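Local coordinates for protein staphylococcal superantigen-like 1 (Staphylococcus aureus, PDB 4O1N) that probably acts as a secreted virulence protease that cleaves host proteins, including type I and IV collagens and the cytokines IL8, IL17A and IFN-gamma, at residues Glu140-Lys145 against Glu196-Thr201; Thr174-Thr179 against Gly200-Lys205. All blocks are in the same frame, centred on the assembly; numbering follows the deposited sequence.

Contact 1. Residues Glu140-Lys145 against Glu196-Thr201; sequences EDISLK and ESIDGT
I142 and I198 form the hydrogen-bonded pair at the middle of a two-stranded antiparallel ladder. I142 N donates to I198 O at 3.0 Å, and I198 N returns a 2.8 Å bond to I142 O. The backbone pairing continues past the strands at both ends. At one end G200 N reaches E140 O at 2.8 Å, coming from well above the carbonyl plane. At the other, L144 N, in the first turn of helix 144-159, donates to E196 O at 3.1 Å, while S143 is the N-cap residue and its OG accepts from E146 N. These two acceptors satisfy amides that the helix itself cannot serve.

On the face of the ladder that carries them, the isoleucines run side by side. I198 CG1 sits between its own backbone N and carbonyl carbon (chi1 59°), which turns this branch to I142 CG2 at 3.7 Å; both residues also rest on L147 of the helix. The polar face carries D141 and S197. With D141 CG swung anti to its amide nitrogen (chi1 -173°), OD1 comes to S197 OG and appears to accept its hydrogen bond, although the modelled separation is too short to trust. D141 OD2 is held by a salt bridge with K74 and a bond from K106 N.

D199 OD1 lies 3.2 Å from E140 O, two acceptors without a bond; instead the bond it accepts from T201 N makes an Asx turn, and T201 OG1 adds a second donor from the same face of the carboxylate plane. The E140 carboxylate accepts from S109 N and V110 N. The chemistry is therefore two-faced: an aliphatic side packs on the helix of the beta-grasp domain, while charged and hydroxyl groups turn to residues of the OB-fold side, probably joining the two domains.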
loop_
_atom_site.group_PDB
_atom_site.type_symbol
_atom_site.label_atom_id
_atom_site.label_comp_id
_atom_site.label_asym_id
_atom_site.label_seq_id
_atom_site.Cartn_x
_atom_site.Cartn_y
_atom_site.Cartn_z
ATOM N N GLU A 140 -4.164 -7.971 -9.395
ATOM C CA GLU A 140 -3.088 -8.765 -9.941
ATOM C C GLU A 140 -1.762 -8.207 -9.511
ATOM O O GLU A 140 -0.887 -8.961 -9.118
ATOM C CB GLU A 140 -3.162 -8.804 -11.476
ATOM C CG GLU A 140 -4.340 -9.603 -12.032
ATOM C CD GLU A 140 -4.586 -9.390 -13.524
ATOM O OE1 GLU A 140 -3.614 -9.099 -14.294
ATOM O OE2 GLU A 140 -5.781 -9.524 -13.909
ATOM N N ASP A 141 -1.607 -6.885 -9.625
ATOM C CA ASP A 141 -0.361 -6.172 -9.283
ATOM C C ASP A 141 -0.672 -5.233 -8.110
ATOM O O ASP A 141 -1.441 -4.284 -8.260
ATOM C CB ASP A 141 0.121 -5.384 -10.489
ATOM C CG ASP A 141 1.496 -4.746 -10.282
ATOM O OD1 ASP A 141 2.390 -5.409 -9.716
ATOM O OD2 ASP A 141 1.690 -3.592 -10.710
ATOM N N ILE A 142 -0.130 -5.526 -6.930
ATOM C CA ILE A 142 -0.554 -4.829 -5.742
ATOM C C ILE A 142 0.660 -4.344 -5.007
ATOM O O ILE A 142 1.685 -5.040 -4.912
ATOM C CB ILE A 142 -1.410 -5.721 -4.821
ATOM C CG1 ILE A 142 -1.911 -4.940 -3.620
ATOM C CG2 ILE A 142 -0.617 -6.928 -4.310
ATOM C CD1 ILE A 142 -3.044 -5.621 -2.884
ATOM N N SER A 143 0.533 -3.143 -4.466
ATOM C CA SER A 143 1.664 -2.412 -3.949
ATOM C C SER A 143 1.852 -2.636 -2.459
ATOM O O SER A 143 0.884 -2.869 -1.716
ATOM C CB SER A 143 1.500 -0.918 -4.236
ATOM O OG SER A 143 0.540 -0.351 -3.397
ATOM N N LEU A 144 3.109 -2.572 -2.024
ATOM C CA LEU A 144 3.399 -2.691 -0.610
ATOM C C LEU A 144 2.816 -1.512 0.132
ATOM O O LEU A 144 2.417 -1.646 1.293
ATOM C CB LEU A 144 4.899 -2.764 -0.350
ATOM C CG LEU A 144 5.670 -3.928 -0.981
ATOM C CD1 LEU A 144 7.124 -3.816 -0.620
ATOM C CD2 LEU A 144 5.136 -5.282 -0.570
ATOM N N LYS A 145 2.717 -0.364 -0.525
ATOM C CA LYS A 145 2.044 0.755 0.107
ATOM C C LYS A 145 0.639 0.352 0.536
ATOM O O LYS A 145 0.247 0.648 1.662
ATOM C CB LYS A 145 1.989 1.966 -0.816
ATOM C CG LYS A 145 1.294 3.194 -0.247
ATOM C CD LYS A 145 1.155 4.279 -1.307
ATOM C CE LYS A 145 0.799 5.659 -0.736
ATOM N NZ LYS A 145 1.976 6.281 -0.085
ATOM N N GLU A 196 6.984 -0.415 -4.767
ATOM C CA GLU A 196 7.242 -1.809 -5.105
ATOM C C GLU A 196 5.904 -2.505 -5.135
ATOM O O GLU A 196 4.962 -2.134 -4.409
ATOM C CB GLU A 196 8.147 -2.508 -4.078
ATOM C CG GLU A 196 9.568 -1.978 -3.956
ATOM C CD GLU A 196 10.298 -1.868 -5.291
ATOM O OE1 GLU A 196 10.726 -2.923 -5.834
ATOM O OE2 GLU A 196 10.448 -0.715 -5.798
ATOM N N SER A 197 5.810 -3.514 -5.981
ATOM C CA SER A 197 4.569 -4.278 -6.097
ATOM C C SER A 197 4.836 -5.756 -6.217
ATOM O O SER A 197 5.916 -6.168 -6.657
ATOM C CB SER A 197 3.790 -3.822 -7.322
ATOM O OG SER A 197 4.283 -4.434 -8.526
ATOM N N ILE A 198 3.825 -6.546 -5.867
ATOM C CA ILE A 198 3.919 -8.013 -5.906
ATOM C C ILE A 198 2.716 -8.577 -6.606
ATOM O O ILE A 198 1.744 -7.862 -6.817
ATOM C CB ILE A 198 4.009 -8.622 -4.493
ATOM C CG1 ILE A 198 2.783 -8.255 -3.643
ATOM C CG2 ILE A 198 5.286 -8.160 -3.816
ATOM C CD1 ILE A 198 2.844 -8.802 -2.218
ATOM N N ASP A 199 2.783 -9.861 -6.951
ATOM C CA ASP A 199 1.684 -10.548 -7.610
ATOM C C ASP A 199 0.625 -10.939 -6.575
ATOM O O ASP A 199 0.807 -11.870 -5.775
ATOM C CB ASP A 199 2.181 -11.778 -8.369
ATOM C CG ASP A 199 1.103 -12.383 -9.238
ATOM O OD1 ASP A 199 -0.085 -12.084 -8.981
ATOM O OD2 ASP A 199 1.425 -13.162 -10.163
ATOM N N GLY A 200 -0.496 -10.238 -6.606
ATOM C CA GLY A 200 -1.574 -10.435 -5.623
ATOM C C GLY A 200 -2.338 -11.741 -5.797
ATOM O O GLY A 200 -3.012 -12.189 -4.888
ATOM N N THR A 201 -2.223 -12.346 -6.973
ATOM C CA THR A 201 -2.787 -13.646 -7.232
ATOM C C THR A 201 -1.967 -14.750 -6.546
ATOM O O THR A 201 -2.427 -15.866 -6.456
ATOM C CB THR A 201 -2.881 -13.958 -8.764
ATOM O OG1 THR A 201 -1.587 -14.181 -9.342
ATOM C CG2 THR A 201 -3.533 -12.848 -9.516
#

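Contact 2. Residues Thr174-Thr179 against Gly200-Lys205; sequences TMNDGT and GTKINK
M175 CG stands anti to the carbonyl carbon, and the thioether then bends twice more (chi2 -61°, chi3 -69°), folding the methyl back over the neighbouring segment. CE consequently lies 3.3 Å from K202 O, and SD packs 4.0 Å from I203 CG1, the two side chains meeting at a slant. N176 CG likewise leans to the side of its own nitrogen, and the N176 side chain crosses that of K202 at about a right angle, with ND2 3.9 Å from K202 CG, while OD1 approaches N204 CB at 3.5 Å; none of these is a hydrogen bond.

The backbone does the binding. T174 N donates an almost straight bond to K205 O at 2.8 Å. T174 O is gripped twice, by N204 N at 2.8 Å and by K205 N at 3.1 Å, the latter in the carbonyl plane on a lone pair. Two residues facing one define a classic beta bulge. Beyond it, N176 N closes on K202 O at 3.0 Å, just where the type I turn from M175 to G178 begins.

Outside the pair, K205 extends to a salt bridge with E122. One carbonyl accepting two amides lets the strand ending at M175 stay paired through the extra residue, and all four hydrogen bonds across the contact are main chain to main chain.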
loop_
_atom_site.group_PDB
_atom_site.type_symbol
_atom_site.label_atom_id
_atom_site.label_comp_id
_atom_site.label_asym_id
_atom_site.label_seq_id
_atom_site.Cartn_x
_atom_site.Cartn_y
_atom_site.Cartn_z
ATOM N N THR A 174 4.060 -13.989 2.750
ATOM C CA THR A 174 4.697 -15.164 2.127
ATOM C C THR A 174 4.059 -15.506 0.773
ATOM O O THR A 174 2.831 -15.691 0.677
ATOM C CB THR A 174 4.622 -16.383 3.078
ATOM O OG1 THR A 174 4.939 -15.962 4.418
ATOM C CG2 THR A 174 5.595 -17.472 2.659
ATOM N N MET A 175 4.885 -15.584 -0.273
ATOM C CA MET A 175 4.386 -15.844 -1.624
ATOM C C MET A 175 4.351 -17.323 -1.871
ATOM O O MET A 175 4.845 -18.078 -1.064
ATOM C CB MET A 175 5.241 -15.167 -2.671
ATOM C CG MET A 175 5.520 -13.686 -2.419
ATOM S SD MET A 175 4.014 -12.659 -2.377
ATOM C CE MET A 175 3.598 -12.816 -4.136
ATOM N N ASN A 176 3.727 -17.732 -2.966
ATOM C CA ASN A 176 3.614 -19.125 -3.337
ATOM C C ASN A 176 4.944 -19.810 -3.536
ATOM O O ASN A 176 5.078 -21.004 -3.278
ATOM C CB ASN A 176 2.764 -19.285 -4.595
ATOM C CG ASN A 176 1.275 -19.237 -4.296
ATOM O OD1 ASN A 176 0.849 -19.243 -3.138
ATOM N ND2 ASN A 176 0.472 -19.215 -5.334
ATOM N N ASP A 177 5.935 -19.068 -3.983
ATOM C CA ASP A 177 7.249 -19.648 -4.187
ATOM C C ASP A 177 8.118 -19.582 -2.924
ATOM O O ASP A 177 9.304 -19.820 -2.967
ATOM C CB ASP A 177 7.952 -19.014 -5.396
ATOM C CG ASP A 177 8.285 -17.537 -5.204
ATOM O OD1 ASP A 177 8.121 -16.979 -4.092
ATOM O OD2 ASP A 177 8.713 -16.906 -6.194
ATOM N N GLY A 178 7.527 -19.237 -1.795
ATOM C CA GLY A 178 8.283 -19.201 -0.559
ATOM C C GLY A 178 8.984 -17.880 -0.339
ATOM O O GLY A 178 9.454 -17.625 0.758
ATOM N N THR A 179 9.040 -17.021 -1.347
ATOM C CA THR A 179 9.577 -15.691 -1.144
ATOM C C THR A 179 8.764 -14.987 -0.076
ATOM O O THR A 179 7.567 -15.195 0.019
ATOM C CB THR A 179 9.497 -14.811 -2.417
ATOM O OG1 THR A 179 9.989 -15.527 -3.552
ATOM C CG2 THR A 179 10.311 -13.541 -2.257
ATOM N N GLY A 200 -0.496 -10.238 -6.606
ATOM C CA GLY A 200 -1.574 -10.435 -5.623
ATOM C C GLY A 200 -2.338 -11.741 -5.797
ATOM O O GLY A 200 -3.012 -12.189 -4.888
ATOM N N THR A 201 -2.223 -12.346 -6.973
ATOM C CA THR A 201 -2.787 -13.646 -7.232
ATOM C C THR A 201 -1.967 -14.750 -6.546
ATOM O O THR A 201 -2.427 -15.866 -6.456
ATOM C CB THR A 201 -2.881 -13.958 -8.764
ATOM O OG1 THR A 201 -1.587 -14.181 -9.342
ATOM C CG2 THR A 201 -3.533 -12.848 -9.516
ATOM N N LYS A 202 -0.777 -14.446 -6.048
ATOM C CA LYS A 202 0.152 -15.487 -5.559
ATOM C C LYS A 202 0.634 -15.245 -4.154
ATOM O O LYS A 202 1.764 -15.602 -3.826
ATOM C CB LYS A 202 1.377 -15.565 -6.470
ATOM C CG LYS A 202 1.087 -16.253 -7.778
ATOM C CD LYS A 202 2.279 -16.266 -8.700
ATOM C CE LYS A 202 1.917 -16.977 -9.994
ATOM N NZ LYS A 202 3.004 -16.780 -11.006
ATOM N N ILE A 203 -0.201 -14.600 -3.341
ATOM C CA ILE A 203 0.080 -14.391 -1.913
ATOM C C ILE A 203 -0.525 -15.543 -1.169
ATOM O O ILE A 203 -1.693 -15.759 -1.233
ATOM C CB ILE A 203 -0.545 -13.104 -1.382
ATOM C CG1 ILE A 203 0.068 -11.915 -2.110
ATOM C CG2 ILE A 203 -0.320 -13.008 0.124
ATOM C CD1 ILE A 203 -0.529 -10.568 -1.777
ATOM N N ASN A 204 0.297 -16.286 -0.463
ATOM C CA ASN A 204 -0.150 -17.507 0.178
ATOM C C ASN A 204 -0.575 -17.201 1.572
ATOM O O ASN A 204 -1.586 -17.719 2.036
ATOM C CB ASN A 204 1.003 -18.505 0.243
ATOM C CG ASN A 204 0.620 -19.812 0.935
ATOM O OD1 ASN A 204 -0.136 -20.613 0.390
ATOM N ND2 ASN A 204 1.156 -20.038 2.123
ATOM N N LYS A 205 0.216 -16.397 2.274
ATOM C CA LYS A 205 -0.121 -16.076 3.652
ATOM C C LYS A 205 0.351 -14.683 4.101
ATOM O O LYS A 205 1.407 -14.206 3.711
ATOM C CB LYS A 205 0.474 -17.136 4.583
ATOM C CG LYS A 205 0.167 -16.911 6.051
ATOM C CD LYS A 205 0.669 -18.059 6.912
ATOM C CE LYS A 205 0.357 -17.783 8.389
ATOM N NZ LYS A 205 0.356 -19.029 9.182
#

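In the fold
Both contacts belong to the C-terminal beta-grasp domain, their centres 11 Å apart, and they share G200 and T201. Along the chain, 140-145 leads into helix 144-159, which is followed by strand 171-175 and the turn of contact 2; strand 197-199 then completes contact 1 and runs through G200 and T201 into strand 203-210. Contact 1 is a separate two-stranded ladder, whereas contact 2 joins the C-terminal end of strand 171-175 to the start of strand 203-210, within the five-stranded mixed sheet. I198 CD1 packs on I203 and M175, and M175 CE also lies against D199 O. Continuous chain and shared packing thus tie the small ladder beside the OB-fold domain to the main beta-grasp sheet.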